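Long-range contacts in shikimate dehydrogenase (NADP(+)) (Listeria monocytogenes, PDB 3TNL), which catalyses the reversible NADPH-linked reduction of 3-dehydroshikimate to shikimate, the fourth of seven steps in chorismate biosynthesis: residues 107-112 and 129-134; 123-128 and 297-302; 154-159 and 225-230. All coordinates share one frame; numbering follows the deposited sequence.

Overall arrangement
Contacts 1 and 2 belong to the substrate-binding half of the enzyme and contact 3 to the Rossmann-type dinucleotide-binding half. The first two share one mixed sheet: strands 123-127 and 130-134 are neighbours in it, the contact centres are about 10 Å apart, and His134 N lies 2.7 Å from Thr123 O. Contact 1 adds edge strand 110-111, whereas contact 2 brings helix 286-301 against strand 123-127. Contact 3, its centre about 33 Å from those of the others, joins two parallel strands of the second sheet. Asn122, inferred to bind shikimate, directly precedes Thr123. At nearest atoms the bound NAD is about 12 Å from the Thr123 side chain. The Phe230 side chain is about 11 Å from the bound NAD at nearest atoms.

Contact 1: residues 107-112 and 129-134; sequences YLDKLS and GVLTGH
Asp109 grips Leu131 twice, once through its backbone and once through its carboxylate. Leu131 N sends a nearly straight bond (176°) to Asp109 OD2, 2.8 Å away, and meets the anti lone pair of that oxygen. In return Leu131 O accepts Asp109 N at 2.9 Å, in the carbonyl plane, and also Lys110 N, so two successive amides converge on one carbonyl. The carboxylate gets there because Asp109 CG stands beside its own backbone N (chi1 -55°), while CB rests against Val130 CG1. From Lys110 onward the strands run parallel: Gly133 N reaches Lys110 O at 2.8 Å, and Ser112 N meets Gly133 O at 2.9 Å almost head-on to the carbonyl.

The Leu108 and Leu131 side chains cross at about a right angle, Leu108 CD2 lying 3.9 Å from Leu131 CD1. The other methyl, Leu108 CD1, sits 3.7 Å from Gly133 CA, and Leu111 CD2 approaches the same glycine, so Gly133 is packed closely against Leu108 and Leu111. On the sheet face that carries Lys110 and Thr132, Thr132 OG1 lies 3.9 Å from Lys110 CB. At the far end Ser112 CB approaches His134 ND1, while Ser112 OG turns to Ala115 N as the N-cap of helix 113-118.

Farther out, Arg87 forms a salt bridge with Asp109 OD2 and a hydrogen bond with Tyr107 O, tying the contact to helix 79-88. Val83 of that helix packs on Leu131, and Val124 on both Leu108 and Leu131. Short strand 110-111 thus forms an outer edge of the mixed sheet, parallel to strand 130-134, which on its other flank pairs antiparallel with strand 123-127.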
ATOM      1  N   TYR B 107      18.311  -2.891  -8.548  1.00 19.54           N
ATOM      2  CA  TYR B 107      17.888  -2.205  -7.349  1.00 19.34           C
ATOM      3  C   TYR B 107      17.718  -3.110  -6.145  1.00 20.31           C
ATOM      4  O   TYR B 107      17.277  -2.632  -5.092  1.00 19.37           O
ATOM      5  CB  TYR B 107      16.558  -1.459  -7.629  1.00 20.17           C
ATOM      6  CG  TYR B 107      16.647  -0.611  -8.872  1.00 20.74           C
ATOM      7  CD1 TYR B 107      17.646   0.346  -8.979  1.00 20.83           C
ATOM      8  CD2 TYR B 107      15.761  -0.761  -9.936  1.00 22.05           C
ATOM      9  CE1 TYR B 107      17.762   1.120 -10.104  1.00 25.48           C
ATOM     10  CE2 TYR B 107      15.876   0.026 -11.080  1.00 24.82           C
ATOM     11  CZ  TYR B 107      16.898   0.943 -11.145  1.00 23.92           C
ATOM     12  OH  TYR B 107      17.055   1.758 -12.247  1.00 29.50           O
ATOM     13  N   LEU B 108      18.066  -4.396  -6.297  1.00 19.82           N
ATOM     14  CA  LEU B 108      17.965  -5.365  -5.223  1.00 20.05           C
ATOM     15  C   LEU B 108      19.328  -5.665  -4.641  1.00 21.06           C
ATOM     16  O   LEU B 108      20.366  -5.193  -5.154  1.00 22.86           O
ATOM     17  CB  LEU B 108      17.303  -6.640  -5.746  1.00 19.27           C
ATOM     18  CG  LEU B 108      15.959  -6.489  -6.485  1.00 19.77           C
ATOM     19  CD1 LEU B 108      15.392  -7.859  -6.891  1.00 20.00           C
ATOM     20  CD2 LEU B 108      14.937  -5.705  -5.640  1.00 18.45           C
ATOM     21  N   ASP B 109      19.352  -6.434  -3.574  1.00 20.49           N
ATOM     22  CA  ASP B 109      20.593  -6.746  -2.877  1.00 19.31           C
ATOM     23  C   ASP B 109      21.080  -8.169  -3.100  1.00 19.42           C
ATOM     24  O   ASP B 109      22.309  -8.408  -3.112  1.00 22.54           O
ATOM     25  CB  ASP B 109      20.406  -6.500  -1.379  1.00 18.78           C
ATOM     26  CG  ASP B 109      19.923  -5.099  -1.105  1.00 21.16           C
ATOM     27  OD1 ASP B 109      20.606  -4.149  -1.583  1.00 22.76           O
ATOM     28  OD2 ASP B 109      18.885  -4.915  -0.435  1.00 20.84           O
ATOM     29  N   LYS B 110      20.149  -9.117  -3.260  1.00 19.97           N
ATOM     30  CA  LYS B 110      20.481 -10.528  -3.448  1.00 21.20           C
ATOM     31  C   LYS B 110      19.491 -11.168  -4.420  1.00 19.77           C
ATOM     32  O   LYS B 110      18.373 -10.669  -4.589  1.00 19.22           O
ATOM     33  CB  LYS B 110      20.383 -11.293  -2.122  1.00 22.88           C
ATOM     34  CG  LYS B 110      21.395 -10.890  -1.057  1.00 28.14           C
ATOM     35  CD  LYS B 110      21.307 -11.836   0.155  1.00 28.99           C
ATOM     36  CE  LYS B 110      22.404 -11.541   1.160  1.00 28.81           C
ATOM     37  NZ  LYS B 110      23.764 -11.778   0.578  1.00 31.01           N
ATOM     38  N   LEU B 111      19.881 -12.295  -5.003  1.00 21.08           N
ATOM     39  CA  LEU B 111      19.019 -13.051  -5.934  1.00 19.24           C
ATOM     40  C   LEU B 111      19.088 -14.530  -5.630  1.00 19.08           C
ATOM     41  O   LEU B 111      20.143 -15.049  -5.215  1.00 20.33           O
ATOM     42  CB  LEU B 111      19.475 -12.858  -7.379  1.00 19.40           C
ATOM     43  CG  LEU B 111      19.534 -11.439  -7.962  1.00 18.86           C
ATOM     44  CD1 LEU B 111      20.204 -11.469  -9.321  1.00 20.19           C
ATOM     45  CD2 LEU B 111      18.093 -10.871  -8.041  1.00 19.39           C
ATOM     46  N   SER B 112      17.984 -15.232  -5.815  1.00 18.62           N
ATOM     47  CA  SER B 112      17.997 -16.676  -5.704  1.00 19.01           C
ATOM     48  C   SER B 112      18.832 -17.209  -6.897  1.00 20.86           C
ATOM     49  O   SER B 112      19.074 -16.492  -7.867  1.00 19.40           O
ATOM     50  CB  SER B 112      16.583 -17.244  -5.801  1.00 18.70           C
ATOM     51  OG  SER B 112      16.057 -17.075  -7.109  1.00 19.00           O
ATOM     52  N   GLY B 129      15.746  -4.915   5.720  1.00 21.11           N
ATOM     53  CA  GLY B 129      16.215  -3.986   4.692  1.00 19.64           C
ATOM     54  C   GLY B 129      17.011  -4.573   3.528  1.00 20.92           C
ATOM     55  O   GLY B 129      17.492  -3.858   2.646  1.00 21.67           O
ATOM     56  N   VAL B 130      17.220  -5.879   3.532  1.00 18.68           N
ATOM     57  CA  VAL B 130      17.936  -6.527   2.437  1.00 17.44           C
ATOM     58  C   VAL B 130      16.876  -7.116   1.519  1.00 17.86           C
ATOM     59  O   VAL B 130      15.997  -7.885   1.976  1.00 17.29           O
ATOM     60  CB  VAL B 130      18.873  -7.641   2.968  1.00 17.98           C
ATOM     61  CG1 VAL B 130      19.608  -8.358   1.814  1.00 17.50           C
ATOM     62  CG2 VAL B 130      19.855  -7.045   3.978  1.00 19.40           C
ATOM     63  N   LEU B 131      16.911  -6.707   0.244  1.00 15.84           N
ATOM     64  CA  LEU B 131      15.929  -7.193  -0.741  1.00 15.74           C
ATOM     65  C   LEU B 131      16.488  -8.367  -1.555  1.00 16.89           C
ATOM     66  O   LEU B 131      17.537  -8.242  -2.199  1.00 17.13           O
ATOM     67  CB  LEU B 131      15.544  -6.078  -1.712  1.00 15.76           C
ATOM     68  CG  LEU B 131      14.977  -4.801  -1.128  1.00 15.57           C
ATOM     69  CD1 LEU B 131      14.660  -3.835  -2.285  1.00 16.29           C
ATOM     70  CD2 LEU B 131      13.741  -5.084  -0.260  1.00 18.11           C
ATOM     71  N   THR B 132      15.774  -9.476  -1.527  1.00 16.43           N
ATOM     72  CA  THR B 132      16.136 -10.691  -2.292  1.00 16.62           C
ATOM     73  C   THR B 132      15.079 -10.896  -3.378  1.00 16.45           C
ATOM     74  O   THR B 132      13.865 -10.875  -3.091  1.00 15.73           O
ATOM     75  CB  THR B 132      16.167 -11.953  -1.434  1.00 17.23           C
ATOM     76  OG1 THR B 132      17.008 -11.748  -0.293  1.00 17.56           O
ATOM     77  CG2 THR B 132      16.717 -13.170  -2.248  1.00 16.38           C
ATOM     78  N   GLY B 133      15.558 -11.042  -4.614  1.00 16.27           N
ATOM     79  CA  GLY B 133      14.756 -11.321  -5.775  1.00 16.04           C
ATOM     80  C   GLY B 133      14.670 -12.823  -6.025  1.00 16.93           C
ATOM     81  O   GLY B 133      15.689 -13.526  -5.976  1.00 17.60           O
ATOM     82  N   HIS B 134      13.459 -13.286  -6.268  1.00 16.56           N
ATOM     83  CA  HIS B 134      13.151 -14.668  -6.561  1.00 16.75           C
ATOM     84  C   HIS B 134      12.368 -14.739  -7.879  1.00 17.43           C
ATOM     85  O   HIS B 134      11.835 -13.738  -8.356  1.00 17.16           O
ATOM     86  CB  HIS B 134      12.239 -15.248  -5.468  1.00 17.11           C
ATOM     87  CG  HIS B 134      12.866 -15.315  -4.109  1.00 16.73           C
ATOM     88  ND1 HIS B 134      13.412 -16.483  -3.603  1.00 16.81           N
ATOM     89  CD2 HIS B 134      13.041 -14.369  -3.157  1.00 17.80           C
ATOM     90  CE1 HIS B 134      13.903 -16.237  -2.399  1.00 17.53           C
ATOM     91  NE2 HIS B 134      13.663 -14.972  -2.089  1.00 17.96           N
TER

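Contact 2: residues 123-128 and 297-302; sequences TVVNDD and FEIWTH
Strand 123-127 and the last turn of helix 286-301 (residues 297-301) run nearly parallel, their axes 13° apart and 8.6 Å from each other at closest approach, with Val125 and Trp300 nearest at CA. Trp300 supplies the direct hydrogen bond: its NE1 donates to Val124 O at 3.0 Å, with an N-H...O angle of 151°. The carbonyl oxygen lies in the plane of the indole, at its edge, although the donor stands above the carbonyl plane. Trp300 CG beside the backbone N (chi1 -60°) swings the ring toward the strand. Thr123 CG2 approaches the indole obliquely, 4.0 Å from Trp300 NE1 and close to CZ2 as well.

Two residues along the strand, Val125 rests on the helix. Its CB is 3.7 Å from Ile299 CG2, and CG1 touches the same methyl, while CG2 leans on the Ile299 carbonyl. Val125 CB also reaches the edge of the Trp300 ring at CD1. A helix from the C-terminal part of the chain lies along strand 123-127 on the face of the substrate-binding domain's mixed sheet that carries Thr123 and Val125. His56 of helix 52-63 meets the Trp300 ring edge-to-face.

Toward the end of the strand a water makes a further polar link. It donates to Asp127 OD1 at 2.8 Å and is hydrogen-bonded to His302 NE2 at 3.1 Å. Arg92 joins the same two segments, making a salt bridge with Asp127 OD1 and hydrogen bonds with the carbonyls of Asn126 and Trp300.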
ATOM      1  N   THR B 123       9.342 -11.804  -7.900  1.00 16.24           N
ATOM      2  CA  THR B 123       8.990 -11.788  -6.482  1.00 15.88           C
ATOM      3  C   THR B 123      10.153 -11.240  -5.652  1.00 16.62           C
ATOM      4  O   THR B 123      11.264 -11.711  -5.772  1.00 17.16           O
ATOM      5  CB  THR B 123       8.695 -13.212  -6.014  1.00 15.88           C
ATOM      6  OG1 THR B 123       7.572 -13.750  -6.751  1.00 17.69           O
ATOM      7  CG2 THR B 123       8.403 -13.277  -4.521  1.00 16.12           C
ATOM      8  N   VAL B 124       9.882 -10.245  -4.812  1.00 15.84           N
ATOM      9  CA  VAL B 124      10.874  -9.665  -3.948  1.00 14.81           C
ATOM     10  C   VAL B 124      10.437  -9.806  -2.502  1.00 17.26           C
ATOM     11  O   VAL B 124       9.244  -9.708  -2.193  1.00 15.58           O
ATOM     12  CB  VAL B 124      11.086  -8.150  -4.259  1.00 15.13           C
ATOM     13  CG1 VAL B 124      12.128  -7.519  -3.309  1.00 17.69           C
ATOM     14  CG2 VAL B 124      11.558  -7.949  -5.726  1.00 16.48           C
ATOM     15  N   VAL B 125      11.408 -10.051  -1.621  1.00 15.70           N
ATOM     16  CA  VAL B 125      11.159 -10.113  -0.171  1.00 16.16           C
ATOM     17  C   VAL B 125      12.215  -9.260   0.516  1.00 16.31           C
ATOM     18  O   VAL B 125      13.351  -9.163   0.051  1.00 16.52           O
ATOM     19  CB  VAL B 125      11.113 -11.565   0.374  1.00 16.35           C
ATOM     20  CG1 VAL B 125      12.456 -12.283   0.167  1.00 16.72           C
ATOM     21  CG2 VAL B 125      10.731 -11.600   1.838  1.00 16.60           C
ATOM     22  N   ASN B 126      11.790  -8.601   1.587  1.00 16.37           N
ATOM     23  CA  ASN B 126      12.608  -7.696   2.374  1.00 15.71           C
ATOM     24  C   ASN B 126      12.870  -8.268   3.769  1.00 17.21           C
ATOM     25  O   ASN B 126      11.904  -8.572   4.490  1.00 17.33           O
ATOM     26  CB  ASN B 126      11.835  -6.400   2.509  1.00 15.77           C
ATOM     27  CG  ASN B 126      12.637  -5.290   3.168  1.00 21.02           C
ATOM     28  OD1 ASN B 126      13.656  -5.524   3.780  1.00 24.38           O
ATOM     29  ND2 ASN B 126      12.103  -4.072   3.110  1.00 22.43           N
ATOM     30  N   ASP B 127      14.133  -8.509   4.122  1.00 18.41           N
ATOM     31  CA  ASP B 127      14.507  -8.964   5.468  1.00 17.96           C
ATOM     32  C   ASP B 127      15.498  -7.976   6.053  1.00 20.09           C
ATOM     33  O   ASP B 127      16.605  -7.844   5.539  1.00 19.80           O
ATOM     34  CB  ASP B 127      15.156 -10.343   5.418  1.00 18.07           C
ATOM     35  CG  ASP B 127      14.208 -11.403   4.999  1.00 18.79           C
ATOM     36  OD1 ASP B 127      13.433 -11.900   5.847  1.00 19.17           O
ATOM     37  OD2 ASP B 127      14.243 -11.764   3.814  1.00 18.83           O
ATOM     38  N   ASP B 128      15.072  -7.227   7.075  1.00 22.78           N
ATOM     39  CA  ASP B 128      15.959  -6.264   7.771  1.00 24.95           C
ATOM     40  C   ASP B 128      16.531  -5.276   6.740  1.00 23.08           C
ATOM     41  O   ASP B 128      17.687  -4.864   6.842  1.00 23.93           O
ATOM     42  CB  ASP B 128      17.073  -7.085   8.475  1.00 26.79           C
ATOM     43  CG  ASP B 128      17.867  -6.305   9.539  1.00 32.64           C
ATOM     44  OD1 ASP B 128      17.421  -5.231  10.013  1.00 31.90           O
ATOM     45  OD2 ASP B 128      18.957  -6.824   9.930  1.00 33.28           O
ATOM     46  N   PHE B 297       3.628 -16.455  -1.826  1.00 16.17           N
ATOM     47  CA  PHE B 297       2.879 -16.315  -0.574  1.00 16.70           C
ATOM     48  C   PHE B 297       3.684 -16.839   0.625  1.00 16.52           C
ATOM     49  O   PHE B 297       3.735 -16.183   1.690  1.00 18.65           O
ATOM     50  CB  PHE B 297       1.572 -17.077  -0.714  1.00 16.46           C
ATOM     51  CG  PHE B 297       0.618 -16.867   0.420  1.00 17.62           C
ATOM     52  CD1 PHE B 297      -0.315 -15.857   0.370  1.00 18.47           C
ATOM     53  CD2 PHE B 297       0.641 -17.703   1.529  1.00 18.86           C
ATOM     54  CE1 PHE B 297      -1.224 -15.687   1.423  1.00 19.84           C
ATOM     55  CE2 PHE B 297      -0.249 -17.527   2.585  1.00 17.76           C
ATOM     56  CZ  PHE B 297      -1.174 -16.504   2.519  1.00 18.36           C
ATOM     57  N   GLU B 298       4.347 -17.979   0.442  1.00 15.46           N
ATOM     58  CA  GLU B 298       5.188 -18.553   1.534  1.00 18.07           C
ATOM     59  C   GLU B 298       6.438 -17.735   1.779  1.00 17.71           C
ATOM     60  O   GLU B 298       6.850 -17.543   2.944  1.00 18.23           O
ATOM     61  CB  GLU B 298       5.568 -20.033   1.312  1.00 20.08           C
ATOM     62  CG  GLU B 298       6.458 -20.582   2.496  1.00 23.07           C
ATOM     63  CD  GLU B 298       6.928 -22.049   2.384  1.00 28.81           C
ATOM     64  OE1 GLU B 298       6.549 -22.757   1.437  1.00 30.74           O
ATOM     65  OE2 GLU B 298       7.709 -22.465   3.281  1.00 31.69           O
ATOM     66  N   ILE B 299       7.063 -17.265   0.703  1.00 16.24           N
ATOM     67  CA  ILE B 299       8.248 -16.413   0.809  1.00 16.60           C
ATOM     68  C   ILE B 299       7.900 -15.184   1.692  1.00 16.57           C
ATOM     69  O   ILE B 299       8.688 -14.775   2.535  1.00 18.68           O
ATOM     70  CB  ILE B 299       8.774 -16.009  -0.594  1.00 17.13           C
ATOM     71  CG1 ILE B 299       9.548 -17.167  -1.246  1.00 18.48           C
ATOM     72  CG2 ILE B 299       9.681 -14.824  -0.505  1.00 18.49           C
ATOM     73  CD1 ILE B 299       9.808 -17.009  -2.727  1.00 18.34           C
ATOM     74  N   TRP B 300       6.717 -14.609   1.508  1.00 16.05           N
ATOM     75  CA  TRP B 300       6.375 -13.424   2.281  1.00 15.74           C
ATOM     76  C   TRP B 300       5.898 -13.700   3.692  1.00 15.41           C
ATOM     77  O   TRP B 300       6.324 -13.027   4.636  1.00 17.55           O
ATOM     78  CB  TRP B 300       5.287 -12.592   1.597  1.00 15.36           C
ATOM     79  CG  TRP B 300       5.666 -12.090   0.197  1.00 14.23           C
ATOM     80  CD1 TRP B 300       6.852 -11.577  -0.208  1.00 14.40           C
ATOM     81  CD2 TRP B 300       4.812 -12.062  -0.949  1.00 14.93           C
ATOM     82  NE1 TRP B 300       6.787 -11.251  -1.523  1.00 15.56           N
ATOM     83  CE2 TRP B 300       5.553 -11.558  -2.013  1.00 16.40           C
ATOM     84  CE3 TRP B 300       3.491 -12.466  -1.167  1.00 14.96           C
ATOM     85  CZ2 TRP B 300       5.017 -11.404  -3.291  1.00 15.72           C
ATOM     86  CZ3 TRP B 300       2.957 -12.329  -2.446  1.00 17.08           C
ATOM     87  CH2 TRP B 300       3.708 -11.792  -3.468  1.00 15.06           C
ATOM     88  N   THR B 301       4.983 -14.658   3.809  1.00 16.05           N
ATOM     89  CA  THR B 301       4.268 -14.938   5.080  1.00 16.90           C
ATOM     90  C   THR B 301       4.763 -16.082   5.917  1.00 17.70           C
ATOM     91  O   THR B 301       4.424 -16.167   7.104  1.00 19.01           O
ATOM     92  CB  THR B 301       2.767 -15.208   4.811  1.00 18.49           C
ATOM     93  OG1 THR B 301       2.606 -16.513   4.224  1.00 18.01           O
ATOM     94  CG2 THR B 301       2.120 -14.110   3.916  1.00 16.61           C
ATOM     95  N   HIS B 302       5.500 -17.000   5.309  1.00 17.80           N
ATOM     96  CA  HIS B 302       5.978 -18.194   5.970  1.00 18.51           C
ATOM     97  C   HIS B 302       4.829 -19.025   6.490  1.00 20.24           C
ATOM     98  O   HIS B 302       4.937 -19.724   7.511  1.00 21.76           O
ATOM     99  CB  HIS B 302       7.106 -17.897   6.971  1.00 20.28           C
ATOM    100  CG  HIS B 302       8.354 -17.493   6.276  1.00 20.98           C
ATOM    101  ND1 HIS B 302       9.183 -18.411   5.675  1.00 26.02           N
ATOM    102  CD2 HIS B 302       8.849 -16.276   5.964  1.00 20.95           C
ATOM    103  CE1 HIS B 302      10.159 -17.772   5.054  1.00 24.81           C
ATOM    104  NE2 HIS B 302       9.988 -16.480   5.226  1.00 23.26           N
TER
HETATM  105  O   HOH W   1      12.190 -14.411   5.927  1.00 21.13           O

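Contact 3: residues 154-159 and 225-230; sequences GKKMTI and AESVIF
Lys156 reaches past Ser227 to Glu226, with CG anti to the backbone N (chi1 177°) and the chain extended beyond it. Its CB lies 3.7 Å from Glu226 O; CG then passes 3.5 Å from Ser227 OG. Farther out, CD runs beside Glu226 O and Glu226 CB, and CE approaches Glu226 OE1. At the tip, Lys156 NZ forms a 2.8 Å salt bridge with Glu226 OE1, nearly in line with the C-O bond. Glu223 provides a second carboxylate for this ammonium group, and Lys222 a second cation for Glu226 OE1.

Beside this side chain the backbones pair as neighbouring parallel strands of the Rossmann-type sheet. Val228 N donates to Lys156 O at 2.8 Å, in the carbonyl plane, and Thr158 N donates to Ile229 O at 3.0 Å with an N-H...O angle of 173°. Before the strands come together, a water accepts from Lys156 N and donates to Glu226 O, linking the two backbones.

The two sheet faces differ. On one, Met157 and Ile229 stand together, with Met157 facing helix 164-175. On the other, Thr158 CG2 touches Phe230 CD1, while Thr158 OG1 donates to Ser227 OG at 2.8 Å. Ser227 OG is itself bonded to Glu223 O, so the hydroxyls continue into helix 217-226.

With Lys222 and Lys156 both at Glu226 OE1, and two glutamates facing Lys156, the opposite charges would be expected to stabilise one another's ionised forms at the start of the strand pairing, whose paired residues Met157, Thr158, Ile229 and Phe230 are buried.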
ATOM      1  N   GLY B 154      14.346 -36.165 -15.226  1.00 21.90           N
ATOM      2  CA  GLY B 154      15.187 -37.161 -15.869  1.00 21.57           C
ATOM      3  C   GLY B 154      14.768 -37.520 -17.280  1.00 20.96           C
ATOM      4  O   GLY B 154      15.266 -38.471 -17.859  1.00 21.29           O
ATOM      5  N   LYS B 155      13.881 -36.703 -17.854  1.00 20.06           N
ATOM      6  CA  LYS B 155      13.330 -36.969 -19.170  1.00 20.11           C
ATOM      7  C   LYS B 155      13.514 -35.768 -20.087  1.00 18.03           C
ATOM      8  O   LYS B 155      14.221 -34.840 -19.752  1.00 18.73           O
ATOM      9  CB  LYS B 155      11.863 -37.363 -19.023  1.00 20.17           C
ATOM     10  CG  LYS B 155      11.671 -38.559 -18.097  1.00 24.63           C
ATOM     11  CD  LYS B 155      10.243 -38.909 -17.851  1.00 27.15           C
ATOM     12  CE  LYS B 155      10.119 -40.006 -16.820  1.00 29.27           C
ATOM     13  NZ  LYS B 155       8.674 -40.257 -16.495  1.00 34.10           N
ATOM     14  N   LYS B 156      12.890 -35.823 -21.256  1.00 17.46           N
ATOM     15  CA  LYS B 156      13.019 -34.806 -22.287  1.00 16.56           C
ATOM     16  C   LYS B 156      11.758 -33.994 -22.471  1.00 15.18           C
ATOM     17  O   LYS B 156      10.644 -34.560 -22.526  1.00 16.51           O
ATOM     18  CB  LYS B 156      13.370 -35.460 -23.612  1.00 18.08           C
ATOM     19  CG  LYS B 156      13.474 -34.568 -24.755  1.00 21.00           C
ATOM     20  CD  LYS B 156      14.115 -35.381 -25.893  1.00 28.24           C
ATOM     21  CE  LYS B 156      14.350 -34.559 -27.088  1.00 28.43           C
ATOM     22  NZ  LYS B 156      15.285 -35.244 -28.067  1.00 19.93           N
ATOM     23  N   MET B 157      11.913 -32.681 -22.517  0.70 14.78           N
ATOM     24  CA  MET B 157      10.819 -31.772 -22.802  0.70 15.40           C
ATOM     25  C   MET B 157      11.106 -31.084 -24.107  0.70 14.31           C
ATOM     26  O   MET B 157      12.245 -30.718 -24.380  0.70 16.47           O
ATOM     27  CB  MET B 157      10.677 -30.697 -21.701  0.70 15.62           C
ATOM     28  CG  MET B 157       9.653 -29.591 -22.026  0.70 18.55           C
ATOM     29  SD  MET B 157       9.275 -28.482 -20.633  0.70 20.18           S
ATOM     30  CE  MET B 157      10.894 -27.752 -20.363  0.70 20.91           C
ATOM     31  N   THR B 158      10.053 -30.904 -24.902  1.00 14.54           N
ATOM     32  CA  THR B 158      10.070 -30.106 -26.115  1.00 13.96           C
ATOM     33  C   THR B 158       9.150 -28.909 -25.779  1.00 15.18           C
ATOM     34  O   THR B 158       8.057 -29.090 -25.311  1.00 14.52           O
ATOM     35  CB  THR B 158       9.595 -30.832 -27.349  1.00 13.19           C
ATOM     36  OG1 THR B 158      10.550 -31.867 -27.642  1.00 16.23           O
ATOM     37  CG2 THR B 158       9.506 -29.917 -28.540  1.00 15.02           C
ATOM     38  N   ILE B 159       9.625 -27.704 -26.014  1.00 13.91           N
ATOM     39  CA  ILE B 159       8.866 -26.514 -25.662  1.00 15.52           C
ATOM     40  C   ILE B 159       8.939 -25.458 -26.753  1.00 13.17           C
ATOM     41  O   ILE B 159       9.992 -25.253 -27.375  1.00 14.97           O
ATOM     42  CB  ILE B 159       9.352 -25.984 -24.297  1.00 14.34           C
ATOM     43  CG1 ILE B 159       8.499 -24.802 -23.815  1.00 16.86           C
ATOM     44  CG2 ILE B 159      10.842 -25.600 -24.334  1.00 15.58           C
ATOM     45  CD1 ILE B 159       8.824 -24.364 -22.386  1.00 16.91           C
ATOM     46  N   ALA B 225       8.508 -36.925 -30.420  1.00 13.88           N
ATOM     47  CA  ALA B 225       8.493 -38.357 -30.317  1.00 15.68           C
ATOM     48  C   ALA B 225       9.326 -38.885 -29.155  1.00 15.04           C
ATOM     49  O   ALA B 225       8.996 -39.931 -28.585  1.00 16.76           O
ATOM     50  CB  ALA B 225       8.994 -38.977 -31.646  1.00 16.44           C
ATOM     51  N   GLU B 226      10.401 -38.160 -28.851  1.00 14.64           N
ATOM     52  CA  GLU B 226      11.341 -38.522 -27.787  1.00 14.75           C
ATOM     53  C   GLU B 226      11.072 -37.886 -26.425  1.00 14.59           C
ATOM     54  O   GLU B 226      11.775 -38.179 -25.460  1.00 15.68           O
ATOM     55  CB  GLU B 226      12.756 -38.138 -28.260  1.00 13.79           C
ATOM     56  CG  GLU B 226      13.162 -38.901 -29.505  1.00 15.59           C
ATOM     57  CD  GLU B 226      14.479 -38.464 -30.122  1.00 17.31           C
ATOM     58  OE1 GLU B 226      15.052 -37.423 -29.735  1.00 17.78           O
ATOM     59  OE2 GLU B 226      14.918 -39.197 -31.044  1.00 18.57           O
ATOM     60  N   SER B 227      10.042 -37.033 -26.346  1.00 15.65           N
ATOM     61  CA  SER B 227       9.728 -36.274 -25.149  1.00 13.84           C
ATOM     62  C   SER B 227       8.621 -36.826 -24.315  1.00 13.71           C
ATOM     63  O   SER B 227       7.658 -37.388 -24.831  1.00 16.72           O
ATOM     64  CB  SER B 227       9.315 -34.869 -25.540  1.00 15.31           C
ATOM     65  OG  SER B 227      10.348 -34.225 -26.226  1.00 16.73           O
ATOM     66  N   VAL B 228       8.768 -36.637 -23.011  1.00 14.27           N
ATOM     67  CA  VAL B 228       7.697 -36.999 -22.075  1.00 13.74           C
ATOM     68  C   VAL B 228       6.567 -35.919 -22.129  1.00 12.61           C
ATOM     69  O   VAL B 228       5.377 -36.232 -21.904  1.00 15.82           O
ATOM     70  CB  VAL B 228       8.257 -37.144 -20.618  1.00 15.37           C
ATOM     71  CG1 VAL B 228       8.739 -35.835 -20.036  1.00 18.15           C
ATOM     72  CG2 VAL B 228       7.192 -37.767 -19.756  1.00 18.50           C
ATOM     73  N   ILE B 229       6.954 -34.705 -22.516  1.00 14.12           N
ATOM     74  CA  ILE B 229       6.033 -33.580 -22.522  1.00 14.62           C
ATOM     75  C   ILE B 229       6.387 -32.630 -23.650  1.00 13.79           C
ATOM     76  O   ILE B 229       7.571 -32.406 -23.976  1.00 14.45           O
ATOM     77  CB  ILE B 229       6.112 -32.852 -21.152  1.00 14.08           C
ATOM     78  CG1 ILE B 229       4.991 -31.803 -21.016  1.00 16.85           C
ATOM     79  CG2 ILE B 229       7.501 -32.290 -20.875  1.00 15.53           C
ATOM     80  CD1 ILE B 229       4.860 -31.263 -19.591  1.00 17.89           C
ATOM     81  N   PHE B 230       5.328 -32.067 -24.259  1.00 14.63           N
ATOM     82  CA  PHE B 230       5.385 -31.038 -25.282  1.00 13.91           C
ATOM     83  C   PHE B 230       4.601 -29.869 -24.701  1.00 14.86           C
ATOM     84  O   PHE B 230       3.442 -30.006 -24.365  1.00 15.08           O
ATOM     85  CB  PHE B 230       4.759 -31.517 -26.600  1.00 14.68           C
ATOM     86  CG  PHE B 230       4.669 -30.457 -27.664  1.00 13.72           C
ATOM     87  CD1 PHE B 230       5.802 -29.813 -28.089  1.00 13.33           C
ATOM     88  CD2 PHE B 230       3.461 -30.130 -28.263  1.00 17.08           C
ATOM     89  CE1 PHE B 230       5.745 -28.862 -29.072  1.00 15.17           C
ATOM     90  CE2 PHE B 230       3.417 -29.150 -29.260  1.00 16.93           C
ATOM     91  CZ  PHE B 230       4.570 -28.504 -29.639  1.00 16.07           C
TER
HETATM   92  O   HOH W   2      11.811 -38.318 -22.625  1.00 21.69           O